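Local coordinates for protein luciferase-like enzymeAMP-CoA-ligase (Zophobas atratus, PDB 4W8O) that probably activates carboxylic acids as acyl-adenylates and joins them to coenzyme A, as a luciferase-like member of the ANL family of AMP-forming ligases, at residues A[77-80]-A[81-85]; A[222-225]-A[226-229]; A[232-235]-A[236-240]; A[268-271]-A[272-275]. All blocks are in the same frame, centred on the assembly; numbering follows the deposited sequence.

In the fold
Three of the four local contacts follow strands of the two large mixed sheets; interaction 3 lies along helix 228-239. Interaction 1 follows strand 72-76 in one sheet; interactions 2 and 4 follow strands 218-221 and 266-268 in the other, and interaction 2 begins the helix that carries interaction 3. Centres of interactions 1 and 2 are about 11 Å apart, joined by Asn79 ND2 on Thr223 O (2.9 Å). Met225 and Ser84 both pack on Leu234. Phe268 meets Thr229 and Ile233, linking interaction 4 to interactions 2 and 3. Ile228, Thr229, Ala232 and Phe268 line the pocket that holds a polyethylene glycol molecule, probably from the crystallisation liquor.

Interaction 1. Residues A[77-80]-A[81-85]; sequences STNS and LDNSI
In the loop that leads from strand 72-76 to helix 85-92, Ser80 and Asn83 exchange bonds across a bend in the chain. Ser80 OG accepts Asp82 N at 3.0 Å, an ST turn, and also takes a weak bond from Asn83 N. In return Ser80 N donates to Asn83 OD1 at 3.0 Å, almost straight at 169°, although it approaches from above the amide's carbonyl plane. The exchange is thus reciprocal, side chain to backbone in both directions. Asn83 CG is tucked in over its own main chain (chi1 78°), which folds the amide back over the Ser80 backbone. Its other end is held too: ND2 donates to a water 3.0 Å away that also bonds Ser77 O. Asn83 CB lies 3.6 Å from Thr78 O and beside Ser77 OG, itself bonded to Thr78 O at 2.7 Å. Asn83 also lies in the type I turn from Asp82 to Ile85, closed by Ile85 N on Asp82 O. Asp82 OD1 forms a salt bridge with Arg54, and Asn79 ties the loop to residues 222-225. An alanine here in place of Asn83 would probably leave Ser80 N without its acceptor and the water tied to Ser77 O without its link to the turn. OD1 is also 2.9 Å from Ser80 O, another acceptor; the bond from Ser80 N and the ND2-water bond probably hold the amide there despite the nearby carbonyl oxygen.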
ATOM      1  N   SER A  77      -3.864  13.628   3.676  1.00 29.22           N
ATOM      2  CA  SER A  77      -4.955  13.379   4.600  1.00 30.28           C
ATOM      3  C   SER A  77      -4.769  12.057   5.331  1.00 31.23           C
ATOM      4  O   SER A  77      -4.229  11.101   4.773  1.00 32.03           O
ATOM      5  CB  SER A  77      -6.286  13.363   3.841  1.00 30.12           C
ATOM      6  OG  SER A  77      -7.374  13.006   4.678  1.00 30.79           O
ATOM      7  N   THR A  78      -5.205  12.021   6.589  1.00 31.63           N
ATOM      8  CA  THR A  78      -5.416  10.774   7.294  1.00 31.87           C
ATOM      9  C   THR A  78      -6.572  10.022   6.630  1.00 30.89           C
ATOM     10  O   THR A  78      -7.236  10.539   5.724  1.00 30.40           O
ATOM     11  CB  THR A  78      -5.744  11.015   8.781  1.00 33.48           C
ATOM     12  OG1 THR A  78      -6.761  12.014   8.897  1.00 34.30           O
ATOM     13  CG2 THR A  78      -4.514  11.466   9.546  1.00 34.94           C
ATOM     14  N   ASN A  79      -6.802   8.793   7.064  1.00 31.31           N
ATOM     15  CA  ASN A  79      -7.862   7.973   6.490  1.00 31.38           C
ATOM     16  C   ASN A  79      -9.247   8.435   6.947  1.00 31.80           C
ATOM     17  O   ASN A  79      -9.461   8.754   8.124  1.00 32.14           O
ATOM     18  CB  ASN A  79      -7.645   6.496   6.838  1.00 31.91           C
ATOM     19  CG  ASN A  79      -6.445   5.895   6.121  1.00 31.65           C
ATOM     20  OD1 ASN A  79      -6.230   6.127   4.933  1.00 31.49           O
ATOM     21  ND2 ASN A  79      -5.676   5.093   6.833  1.00 32.43           N
ATOM     22  N   SER A  80     -10.172   8.493   5.997  1.00 31.59           N
ATOM     23  CA  SER A  80     -11.564   8.869   6.259  1.00 32.57           C
ATOM     24  C   SER A  80     -12.418   8.213   5.187  1.00 32.33           C
ATOM     25  O   SER A  80     -11.888   7.564   4.295  1.00 31.63           O
ATOM     26  CB  SER A  80     -11.738  10.388   6.205  1.00 32.85           C
ATOM     27  OG  SER A  80     -11.651  10.853   4.862  1.00 32.80           O
ATOM     28  N   LEU A  81     -13.733   8.382   5.256  1.00 33.40           N
ATOM     29  CA  LEU A  81     -14.595   7.886   4.184  1.00 33.71           C
ATOM     30  C   LEU A  81     -14.467   8.700   2.891  1.00 33.04           C
ATOM     31  O   LEU A  81     -14.995   8.291   1.854  1.00 32.92           O
ATOM     32  CB  LEU A  81     -16.057   7.841   4.633  1.00 35.20           C
ATOM     33  CG  LEU A  81     -16.416   6.807   5.704  1.00 36.18           C
ATOM     34  CD1 LEU A  81     -17.888   6.953   6.024  1.00 38.30           C
ATOM     35  CD2 LEU A  81     -16.116   5.381   5.265  1.00 35.77           C
ATOM     36  N   ASP A  82     -13.767   9.836   2.934  1.00 33.07           N
ATOM     37  CA  ASP A  82     -13.624  10.681   1.746  1.00 32.33           C
ATOM     38  C   ASP A  82     -12.231  10.687   1.110  1.00 31.82           C
ATOM     39  O   ASP A  82     -12.110  11.010  -0.076  1.00 31.12           O
ATOM     40  CB  ASP A  82     -14.022  12.118   2.076  1.00 32.71           C
ATOM     41  CG  ASP A  82     -15.484  12.249   2.486  1.00 33.14           C
ATOM     42  OD1 ASP A  82     -16.297  11.360   2.173  1.00 33.19           O
ATOM     43  OD2 ASP A  82     -15.818  13.245   3.135  1.00 34.11           O
ATOM     44  N   ASN A  83     -11.186  10.342   1.865  1.00 30.99           N
ATOM     45  CA  ASN A  83      -9.829  10.609   1.389  1.00 30.22           C
ATOM     46  C   ASN A  83      -9.439   9.844   0.120  1.00 29.21           C
ATOM     47  O   ASN A  83      -8.663  10.356  -0.686  1.00 28.41           O
ATOM     48  CB  ASN A  83      -8.779  10.410   2.490  1.00 30.31           C
ATOM     49  CG  ASN A  83      -8.461   8.959   2.742  1.00 30.33           C
ATOM     50  OD1 ASN A  83      -9.327   8.189   3.136  1.00 30.95           O
ATOM     51  ND2 ASN A  83      -7.201   8.581   2.547  1.00 30.83           N
ATOM     52  N   SER A  84      -9.983   8.645  -0.065  1.00 28.78           N
ATOM     53  CA  SER A  84      -9.695   7.870  -1.274  1.00 29.35           C
ATOM     54  C   SER A  84     -10.610   8.206  -2.473  1.00 29.65           C
ATOM     55  O   SER A  84     -10.306   7.831  -3.606  1.00 29.95           O
ATOM     56  CB  SER A  84      -9.725   6.361  -0.974  1.00 29.40           C
ATOM     57  OG  SER A  84     -11.040   5.915  -0.714  1.00 30.50           O
ATOM     58  N   ILE A  85     -11.713   8.918  -2.246  1.00 30.20           N
ATOM     59  CA  ILE A  85     -12.686   9.173  -3.329  1.00 30.04           C
ATOM     60  C   ILE A  85     -12.080   9.950  -4.505  1.00 29.12           C
ATOM     61  O   ILE A  85     -12.232   9.534  -5.656  1.00 28.65           O
ATOM     62  CB  ILE A  85     -13.962   9.896  -2.816  1.00 30.72           C
ATOM     63  CG1 ILE A  85     -14.662   9.073  -1.726  1.00 31.54           C
ATOM     64  CG2 ILE A  85     -14.925  10.181  -3.961  1.00 30.94           C
ATOM     65  CD1 ILE A  85     -14.984   7.640  -2.112  1.00 31.91           C
TER
HETATM   66  O   HOH W   1      -5.108  10.496   1.702  1.00 32.79           O
HETATM   67  O   HOH W   2     -11.917   6.820   1.651  1.00 28.93           O

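Interaction 2. Residues A[222-225]-A[226-229]; sequences FTTM and YWIT
Thr223 OG1 is gripped twice, by Thr229 OG1 at 3.2 Å, where either hydroxyl may be the donor, and by His221 ND1. The two threonine side chains cross at about a right angle. Thr223 keeps its hydroxyl between its backbone N and carbonyl carbon (chi1 44°), which turns OG1 to the helix residue while CB lies 4.1 Å from Trp227 CD1. A second bond closes the turn: Trp227 N donates to Thr224 O at 3.2 Å with an angle of 155°. This turn leads from strand 218-221 into helix 228-239, with Trp227 at the N-cap position. The hydroxyl of Thr224 lies within 3.6 Å of both Tyr226 CB and Trp227 CD1, at the base of two aromatic side chains. Tyr226 sends CD2 over the centre of the indole, 3.5 Å above its plane, and Trp227 CD1 in turn lies at the edge of the phenol ring, in its plane. Beyond the turn, Tyr226 packs on Phe184. Met225, bent at chi2 (-64°), goes to the buried side, against Met231 and Leu234 of the helix. Thr229 rests on Phe268, as does Thr223, and the Thr229 side chain comes within about 4 Å of a bound polyethylene glycol molecule in the pocket that Ile228 also lines.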
ATOM      1  N   PHE A 222      -4.136   0.821   9.954  1.00 31.28           N
ATOM      2  CA  PHE A 222      -3.965   2.153  10.527  1.00 31.56           C
ATOM      3  C   PHE A 222      -3.127   3.067   9.648  1.00 30.57           C
ATOM      4  O   PHE A 222      -3.208   4.284   9.789  1.00 31.65           O
ATOM      5  CB  PHE A 222      -3.309   2.031  11.906  1.00 32.43           C
ATOM      6  CG  PHE A 222      -4.062   1.130  12.847  1.00 33.93           C
ATOM      7  CD1 PHE A 222      -5.153   1.605  13.558  1.00 34.65           C
ATOM      8  CD2 PHE A 222      -3.698  -0.194  13.003  1.00 35.00           C
ATOM      9  CE1 PHE A 222      -5.864   0.778  14.408  1.00 35.33           C
ATOM     10  CE2 PHE A 222      -4.406  -1.029  13.854  1.00 36.08           C
ATOM     11  CZ  PHE A 222      -5.491  -0.541  14.554  1.00 36.40           C
ATOM     12  N   THR A 223      -2.309   2.488   8.771  1.00 30.08           N
ATOM     13  CA  THR A 223      -1.400   3.251   7.924  1.00 29.96           C
ATOM     14  C   THR A 223      -2.163   4.128   6.952  1.00 29.28           C
ATOM     15  O   THR A 223      -3.185   3.724   6.410  1.00 29.43           O
ATOM     16  CB  THR A 223      -0.484   2.336   7.075  1.00 30.52           C
ATOM     17  OG1 THR A 223      -1.258   1.264   6.507  1.00 29.84           O
ATOM     18  CG2 THR A 223       0.652   1.767   7.923  1.00 31.63           C
ATOM     19  N   THR A 224      -1.632   5.319   6.717  1.00 29.45           N
ATOM     20  CA  THR A 224      -2.192   6.254   5.749  1.00 29.08           C
ATOM     21  C   THR A 224      -1.791   5.836   4.344  1.00 29.01           C
ATOM     22  O   THR A 224      -0.965   4.930   4.173  1.00 28.47           O
ATOM     23  CB  THR A 224      -1.681   7.678   6.007  1.00 29.19           C
ATOM     24  OG1 THR A 224      -0.252   7.689   5.936  1.00 28.63           O
ATOM     25  CG2 THR A 224      -2.133   8.169   7.381  1.00 30.19           C
ATOM     26  N   MET A 225      -2.365   6.510   3.348  1.00 29.86           N
ATOM     27  CA  MET A 225      -2.146   6.167   1.935  1.00 30.45           C
ATOM     28  C   MET A 225      -0.777   6.610   1.427  1.00 29.45           C
ATOM     29  O   MET A 225      -0.382   6.281   0.316  1.00 29.65           O
ATOM     30  CB  MET A 225      -3.262   6.754   1.063  1.00 32.08           C
ATOM     31  CG  MET A 225      -4.645   6.175   1.345  1.00 33.92           C
ATOM     32  SD  MET A 225      -4.761   4.414   0.970  1.00 36.39           S
ATOM     33  CE  MET A 225      -6.294   3.998   1.803  1.00 37.70           C
ATOM     34  N   TYR A 226      -0.054   7.366   2.246  1.00 29.47           N
ATOM     35  CA  TYR A 226       1.361   7.634   2.023  1.00 28.93           C
ATOM     36  C   TYR A 226       2.162   6.335   1.882  1.00 28.72           C
ATOM     37  O   TYR A 226       3.077   6.244   1.067  1.00 28.98           O
ATOM     38  CB  TYR A 226       1.896   8.427   3.203  1.00 29.35           C
ATOM     39  CG  TYR A 226       3.382   8.666   3.204  1.00 30.20           C
ATOM     40  CD1 TYR A 226       3.955   9.590   2.340  1.00 31.28           C
ATOM     41  CD2 TYR A 226       4.216   7.991   4.096  1.00 31.30           C
ATOM     42  CE1 TYR A 226       5.321   9.826   2.347  1.00 32.26           C
ATOM     43  CE2 TYR A 226       5.582   8.232   4.123  1.00 32.12           C
ATOM     44  CZ  TYR A 226       6.129   9.150   3.244  1.00 32.97           C
ATOM     45  OH  TYR A 226       7.479   9.398   3.254  1.00 33.79           O
ATOM     46  N   TRP A 227       1.813   5.346   2.693  1.00 28.50           N
ATOM     47  CA  TRP A 227       2.547   4.089   2.741  1.00 29.00           C
ATOM     48  C   TRP A 227       2.027   3.121   1.694  1.00 28.50           C
ATOM     49  O   TRP A 227       0.823   3.044   1.439  1.00 27.80           O
ATOM     50  CB  TRP A 227       2.443   3.469   4.140  1.00 29.49           C
ATOM     51  CG  TRP A 227       3.013   4.366   5.217  1.00 30.30           C
ATOM     52  CD1 TRP A 227       2.311   5.167   6.078  1.00 30.52           C
ATOM     53  CD2 TRP A 227       4.399   4.567   5.523  1.00 31.08           C
ATOM     54  NE1 TRP A 227       3.176   5.844   6.907  1.00 30.93           N
ATOM     55  CE2 TRP A 227       4.461   5.496   6.590  1.00 31.14           C
ATOM     56  CE3 TRP A 227       5.595   4.046   5.004  1.00 32.16           C
ATOM     57  CZ2 TRP A 227       5.668   5.921   7.145  1.00 32.11           C
ATOM     58  CZ3 TRP A 227       6.801   4.463   5.562  1.00 33.23           C
ATOM     59  CH2 TRP A 227       6.826   5.397   6.625  1.00 33.58           C
ATOM     60  N   ILE A 228       2.956   2.404   1.079  1.00 29.55           N
ATOM     61  CA  ILE A 228       2.639   1.313   0.164  1.00 30.95           C
ATOM     62  C   ILE A 228       1.553   0.393   0.727  1.00 30.89           C
ATOM     63  O   ILE A 228       0.659  -0.008   0.007  1.00 29.80           O
ATOM     64  CB  ILE A 228       3.910   0.509  -0.205  1.00 32.32           C
ATOM     65  CG1 ILE A 228       3.621  -0.569  -1.260  1.00 33.34           C
ATOM     66  CG2 ILE A 228       4.529  -0.135   1.020  1.00 33.46           C
ATOM     67  CD1 ILE A 228       3.284  -0.035  -2.627  1.00 32.58           C
ATOM     68  N   THR A 229       1.611   0.073   2.015  1.00 31.48           N
ATOM     69  CA  THR A 229       0.616  -0.828   2.606  1.00 32.41           C
ATOM     70  C   THR A 229      -0.810  -0.267   2.527  1.00 32.18           C
ATOM     71  O   THR A 229      -1.760  -1.003   2.240  1.00 33.25           O
ATOM     72  CB  THR A 229       0.954  -1.155   4.062  1.00 33.69           C
ATOM     73  OG1 THR A 229       1.161   0.064   4.787  1.00 34.21           O
ATOM     74  CG2 THR A 229       2.211  -2.000   4.133  1.00 34.44           C
TER

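Interaction 3. Residues A[232-235]-A[236-240]; sequences AILG and RTFLD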
ATOM      1  N   ALA A 232      -1.777  -0.503  -1.249  1.00 29.00           N
ATOM      2  CA  ALA A 232      -1.867  -1.904  -1.647  1.00 29.02           C
ATOM      3  C   ALA A 232      -3.086  -2.605  -1.007  1.00 29.47           C
ATOM      4  O   ALA A 232      -3.737  -3.439  -1.656  1.00 28.62           O
ATOM      5  CB  ALA A 232      -0.572  -2.644  -1.337  1.00 29.37           C
ATOM      6  N   ILE A 233      -3.412  -2.260   0.244  1.00 29.33           N
ATOM      7  CA  ILE A 233      -4.592  -2.848   0.899  1.00 30.41           C
ATOM      8  C   ILE A 233      -5.868  -2.379   0.186  1.00 30.26           C
ATOM      9  O   ILE A 233      -6.741  -3.182  -0.113  1.00 31.08           O
ATOM     10  CB  ILE A 233      -4.634  -2.568   2.417  1.00 30.66           C
ATOM     11  CG1 ILE A 233      -3.564  -3.393   3.141  1.00 31.69           C
ATOM     12  CG2 ILE A 233      -5.993  -2.917   3.006  1.00 31.14           C
ATOM     13  CD1 ILE A 233      -3.262  -2.912   4.545  1.00 31.62           C
ATOM     14  N   LEU A 234      -5.957  -1.094  -0.129  1.00 29.76           N
ATOM     15  CA  LEU A 234      -7.110  -0.597  -0.871  1.00 30.29           C
ATOM     16  C   LEU A 234      -7.289  -1.378  -2.186  1.00 30.98           C
ATOM     17  O   LEU A 234      -8.367  -1.910  -2.456  1.00 31.80           O
ATOM     18  CB  LEU A 234      -6.980   0.908  -1.134  1.00 29.91           C
ATOM     19  CG  LEU A 234      -8.123   1.580  -1.921  1.00 31.06           C
ATOM     20  CD1 LEU A 234      -8.300   3.044  -1.519  1.00 31.42           C
ATOM     21  CD2 LEU A 234      -7.937   1.482  -3.434  1.00 31.06           C
ATOM     22  N   GLY A 235      -6.235  -1.446  -2.993  1.00 30.20           N
ATOM     23  CA  GLY A 235      -6.276  -2.197  -4.246  1.00 30.99           C
ATOM     24  C   GLY A 235      -6.706  -3.646  -4.070  1.00 30.89           C
ATOM     25  O   GLY A 235      -7.546  -4.150  -4.819  1.00 30.25           O
ATOM     26  N   ARG A 236      -6.131  -4.295  -3.060  1.00 30.73           N
ATOM     27  CA  ARG A 236      -6.394  -5.698  -2.754  1.00 31.84           C
ATOM     28  C   ARG A 236      -7.834  -5.955  -2.284  1.00 31.57           C
ATOM     29  O   ARG A 236      -8.407  -6.980  -2.628  1.00 32.06           O
ATOM     30  CB  ARG A 236      -5.374  -6.211  -1.718  1.00 32.28           C
ATOM     31  CG  ARG A 236      -5.657  -7.573  -1.118  1.00 33.34           C
ATOM     32  CD  ARG A 236      -5.671  -8.693  -2.148  1.00 35.37           C
ATOM     33  NE  ARG A 236      -6.018  -9.959  -1.497  1.00 36.58           N
ATOM     34  CZ  ARG A 236      -7.256 -10.338  -1.180  1.00 37.00           C
ATOM     35  NH1 ARG A 236      -8.311  -9.578  -1.461  1.00 36.42           N
ATOM     36  NH2 ARG A 236      -7.444 -11.496  -0.575  1.00 38.86           N
ATOM     37  N   THR A 237      -8.418  -5.038  -1.514  1.00 30.78           N
ATOM     38  CA  THR A 237      -9.801  -5.227  -1.065  1.00 31.08           C
ATOM     39  C   THR A 237     -10.798  -5.001  -2.204  1.00 31.17           C
ATOM     40  O   THR A 237     -11.819  -5.692  -2.285  1.00 32.41           O
ATOM     41  CB  THR A 237     -10.177  -4.337   0.142  1.00 30.75           C
ATOM     42  OG1 THR A 237      -9.996  -2.958  -0.184  1.00 29.99           O
ATOM     43  CG2 THR A 237      -9.341  -4.698   1.371  1.00 30.61           C
ATOM     44  N   PHE A 238     -10.510  -4.033  -3.072  1.00 30.06           N
ATOM     45  CA  PHE A 238     -11.321  -3.829  -4.275  1.00 30.72           C
ATOM     46  C   PHE A 238     -11.339  -5.095  -5.135  1.00 31.67           C
ATOM     47  O   PHE A 238     -12.386  -5.482  -5.646  1.00 32.17           O
ATOM     48  CB  PHE A 238     -10.790  -2.658  -5.106  1.00 30.21           C
ATOM     49  CG  PHE A 238     -11.422  -1.338  -4.777  1.00 30.20           C
ATOM     50  CD1 PHE A 238     -11.143  -0.692  -3.576  1.00 29.61           C
ATOM     51  CD2 PHE A 238     -12.276  -0.721  -5.681  1.00 30.57           C
ATOM     52  CE1 PHE A 238     -11.717   0.530  -3.277  1.00 29.63           C
ATOM     53  CE2 PHE A 238     -12.855   0.504  -5.387  1.00 30.90           C
ATOM     54  CZ  PHE A 238     -12.578   1.130  -4.185  1.00 30.18           C
ATOM     55  N   LEU A 239     -10.182  -5.748  -5.249  1.00 32.37           N
ATOM     56  CA  LEU A 239      -9.978  -6.842  -6.192  1.00 33.80           C
ATOM     57  C   LEU A 239     -11.025  -7.945  -6.089  1.00 34.96           C
ATOM     58  O   LEU A 239     -11.453  -8.464  -7.114  1.00 35.49           O
ATOM     59  CB  LEU A 239      -8.571  -7.435  -6.029  1.00 34.21           C
ATOM     60  CG  LEU A 239      -8.170  -8.549  -7.010  1.00 35.51           C
ATOM     61  CD1 LEU A 239      -6.689  -8.457  -7.347  1.00 35.67           C
ATOM     62  CD2 LEU A 239      -8.495  -9.932  -6.469  1.00 37.08           C
ATOM     63  N   ASP A 240     -11.425  -8.302  -4.868  1.00 35.15           N
ATOM     64  CA  ASP A 240     -12.424  -9.360  -4.643  1.00 37.19           C
ATOM     65  C   ASP A 240     -13.615  -8.903  -3.789  1.00 37.44           C
ATOM     66  O   ASP A 240     -14.302  -9.727  -3.160  1.00 37.65           O
ATOM     67  CB  ASP A 240     -11.762 -10.600  -4.018  1.00 38.38           C
ATOM     68  CG  ASP A 240     -11.322 -10.381  -2.584  1.00 37.74           C
ATOM     69  OD1 ASP A 240     -11.455  -9.267  -2.048  1.00 36.43           O
ATOM     70  OD2 ASP A 240     -10.840 -11.349  -1.976  1.00 40.47           O
TER
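Residues 232-240 cover the later part of helix 228-239, and backbone bonds tie one half to the other. Arg236 N donates to Ala232 O and Thr237 N to Ile233 O, both at 2.9 Å. Phe238 N reaches Leu234 O at 3.1 Å with an angle of 169°, and Leu239 N meets Gly235 O in a more bent bond of 137°. Among side-chain polar contacts, Thr237 OG1 lies 3.0 Å from Leu234 O and 3.3 Å from Ile233 O, two carbonyls that compete for its one proton. Arg236, its chain bent at chi2 (62°), forms a salt bridge from NH1 to Asp240 OD2 at 3.1 Å. Asp240 OD1 lies at the edge of the guanidinium, in its plane, and also bonds Ser242 OG. Apolar packing runs along two flanks. Leu234 and Phe238 lie side by side and point the same way, with Leu234 CD2 3.9 Å from Phe238 CD1, while Leu234 O stands at the ring's edge near its plane. Ile233 CG2 lies 4.1 Å from Thr237 CG2, and both residues pack on Ile219 of strand 218-221. Phe238 meets Tyr48 edge-to-face and helix 20-30. In the helix of the beta-alpha-beta unit 218-221, 228-239, 243-246, apolar side chains thus face the sheet and the neighbouring helix, while the salt bridge ties Arg236 to Asp240 four residues on and would probably offset part of the charge of the buried arginine.

Interaction 4. Residues A[268-271]-A[272-275]; sequences FVAP and IYTY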
ATOM      1  N   PHE A 268      -3.546  -5.479   9.436  1.00 34.41           N
ATOM      2  CA  PHE A 268      -2.135  -5.179   9.240  1.00 32.87           C
ATOM      3  C   PHE A 268      -1.698  -4.109  10.231  1.00 32.62           C
ATOM      4  O   PHE A 268      -2.382  -3.107  10.409  1.00 32.47           O
ATOM      5  CB  PHE A 268      -1.802  -4.709   7.828  1.00 32.73           C
ATOM      6  CG  PHE A 268      -0.418  -4.130   7.728  1.00 32.58           C
ATOM      7  CD1 PHE A 268       0.690  -4.962   7.671  1.00 33.08           C
ATOM      8  CD2 PHE A 268      -0.216  -2.761   7.779  1.00 32.38           C
ATOM      9  CE1 PHE A 268       1.970  -4.434   7.626  1.00 33.82           C
ATOM     10  CE2 PHE A 268       1.059  -2.227   7.733  1.00 32.83           C
ATOM     11  CZ  PHE A 268       2.154  -3.063   7.659  1.00 33.87           C
ATOM     12  N   VAL A 269      -0.546  -4.333  10.852  1.00 33.05           N
ATOM     13  CA  VAL A 269       0.075  -3.359  11.754  1.00 33.24           C
ATOM     14  C   VAL A 269       1.536  -3.754  12.010  1.00 32.06           C
ATOM     15  O   VAL A 269       1.877  -4.939  12.040  1.00 31.17           O
ATOM     16  CB  VAL A 269      -0.708  -3.229  13.085  1.00 34.53           C
ATOM     17  CG1 VAL A 269      -0.570  -4.477  13.940  1.00 35.38           C
ATOM     18  CG2 VAL A 269      -0.266  -1.999  13.864  1.00 35.84           C
ATOM     19  N   ALA A 270       2.393  -2.759  12.192  1.00 31.73           N
ATOM     20  CA  ALA A 270       3.807  -3.013  12.433  1.00 32.30           C
ATOM     21  C   ALA A 270       3.994  -3.757  13.764  1.00 31.87           C
ATOM     22  O   ALA A 270       3.148  -3.645  14.667  1.00 31.76           O
ATOM     23  CB  ALA A 270       4.592  -1.708  12.406  1.00 32.95           C
ATOM     24  N   PRO A 271       5.080  -4.543  13.884  1.00 31.59           N
ATOM     25  CA  PRO A 271       5.273  -5.375  15.074  1.00 31.98           C
ATOM     26  C   PRO A 271       5.146  -4.637  16.400  1.00 31.70           C
ATOM     27  O   PRO A 271       4.536  -5.154  17.333  1.00 30.50           O
ATOM     28  CB  PRO A 271       6.706  -5.894  14.911  1.00 32.77           C
ATOM     29  CG  PRO A 271       6.925  -5.916  13.442  1.00 33.00           C
ATOM     30  CD  PRO A 271       6.169  -4.734  12.907  1.00 32.50           C
ATOM     31  N   ILE A 272       5.717  -3.439  16.480  1.00 32.91           N
ATOM     32  CA  ILE A 272       5.808  -2.736  17.758  1.00 33.51           C
ATOM     33  C   ILE A 272       4.443  -2.410  18.381  1.00 33.10           C
ATOM     34  O   ILE A 272       4.305  -2.451  19.600  1.00 33.88           O
ATOM     35  CB  ILE A 272       6.681  -1.471  17.651  1.00 34.75           C
ATOM     36  CG1 ILE A 272       7.035  -0.973  19.058  1.00 35.67           C
ATOM     37  CG2 ILE A 272       5.990  -0.398  16.810  1.00 34.30           C
ATOM     38  CD1 ILE A 272       8.152   0.042  19.080  1.00 37.87           C
ATOM     39  N   TYR A 273       3.436  -2.135  17.554  1.00 32.31           N
ATOM     40  CA  TYR A 273       2.079  -1.896  18.050  1.00 32.35           C
ATOM     41  C   TYR A 273       1.362  -3.168  18.536  1.00 31.48           C
ATOM     42  O   TYR A 273       0.376  -3.065  19.270  1.00 30.90           O
ATOM     43  CB  TYR A 273       1.218  -1.198  16.990  1.00 32.09           C
ATOM     44  CG  TYR A 273       1.708   0.188  16.624  1.00 32.79           C
ATOM     45  CD1 TYR A 273       1.475   1.274  17.458  1.00 33.89           C
ATOM     46  CD2 TYR A 273       2.404   0.408  15.434  1.00 33.43           C
ATOM     47  CE1 TYR A 273       1.921   2.542  17.125  1.00 34.79           C
ATOM     48  CE2 TYR A 273       2.857   1.670  15.093  1.00 33.92           C
ATOM     49  CZ  TYR A 273       2.612   2.728  15.943  1.00 35.19           C
ATOM     50  OH  TYR A 273       3.062   3.970  15.599  1.00 36.62           O
ATOM     51  N   THR A 274       1.840  -4.351  18.154  1.00 30.56           N
ATOM     52  CA  THR A 274       1.199  -5.599  18.609  1.00 30.78           C
ATOM     53  C   THR A 274       1.325  -5.810  20.111  1.00 31.90           C
ATOM     54  O   THR A 274       0.534  -6.537  20.693  1.00 31.41           O
ATOM     55  CB  THR A 274       1.754  -6.863  17.927  1.00 30.38           C
ATOM     56  OG1 THR A 274       3.140  -7.022  18.243  1.00 30.73           O
ATOM     57  CG2 THR A 274       1.557  -6.800  16.429  1.00 29.50           C
ATOM     58  N   TYR A 275       2.325  -5.176  20.720  1.00 33.51           N
ATOM     59  CA  TYR A 275       2.506  -5.223  22.167  1.00 35.32           C
ATOM     60  C   TYR A 275       1.340  -4.579  22.910  1.00 36.05           C
ATOM     61  O   TYR A 275       1.075  -4.938  24.057  1.00 38.19           O
ATOM     62  CB  TYR A 275       3.847  -4.597  22.575  1.00 36.20           C
ATOM     63  CG  TYR A 275       5.027  -5.485  22.235  1.00 36.06           C
ATOM     64  CD1 TYR A 275       5.651  -5.409  20.997  1.00 35.58           C
ATOM     65  CD2 TYR A 275       5.498  -6.424  23.148  1.00 37.10           C
ATOM     66  CE1 TYR A 275       6.713  -6.237  20.678  1.00 35.86           C
ATOM     67  CE2 TYR A 275       6.557  -7.257  22.835  1.00 37.31           C
ATOM     68  CZ  TYR A 275       7.161  -7.158  21.603  1.00 37.10           C
ATOM     69  OH  TYR A 275       8.219  -7.987  21.303  1.00 39.26           O
TER
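Pro271 O takes two bonds from Thr274. The hydroxyl OG1 donates at 2.5 Å, a spacing so short that its exact value is doubtful, lying in the carbonyl plane at a C=O...donor angle of 150°, and the backbone N donates at 2.9 Å. Thr274 CG2 stands anti to its own carbonyl carbon, which leaves OG1 (chi1 63°) folded back over the preceding turn. One residue earlier, Tyr273 N makes a weak bond to Ala270 O at 3.3 Å, a carbonyl oxygen that also lies near the plane of the Tyr273 ring, at its edge. Apolar contacts flank these bonds: Val269 CG2 is 3.6 Å from Tyr273 CB, while its other methyl, CG1, is 4.0 Å from Thr274 CG2. The Tyr275 ring has Ile272 O at its edge, in plane. In the next shell, Gln305 NE2 bonds Thr274 OG1, so that the hydroxyl has a partner on helix 303-312 as well as Pro271 O. A valine here in place of Thr274 would probably cost Pro271 O one of its two bonds from this residue and leave Gln305 NE2 without this acceptor. Outward, Val269 O bonds Thr296 OG1, and Pro271 packs on Thr296 of strand 293-297 and on Met301. The turn thus carries the chain from strand 266-268 into the short, weakly bonded helix 274-278, packed against strand 293-297 and against helix 303-312, where Thr274 touches Leu309.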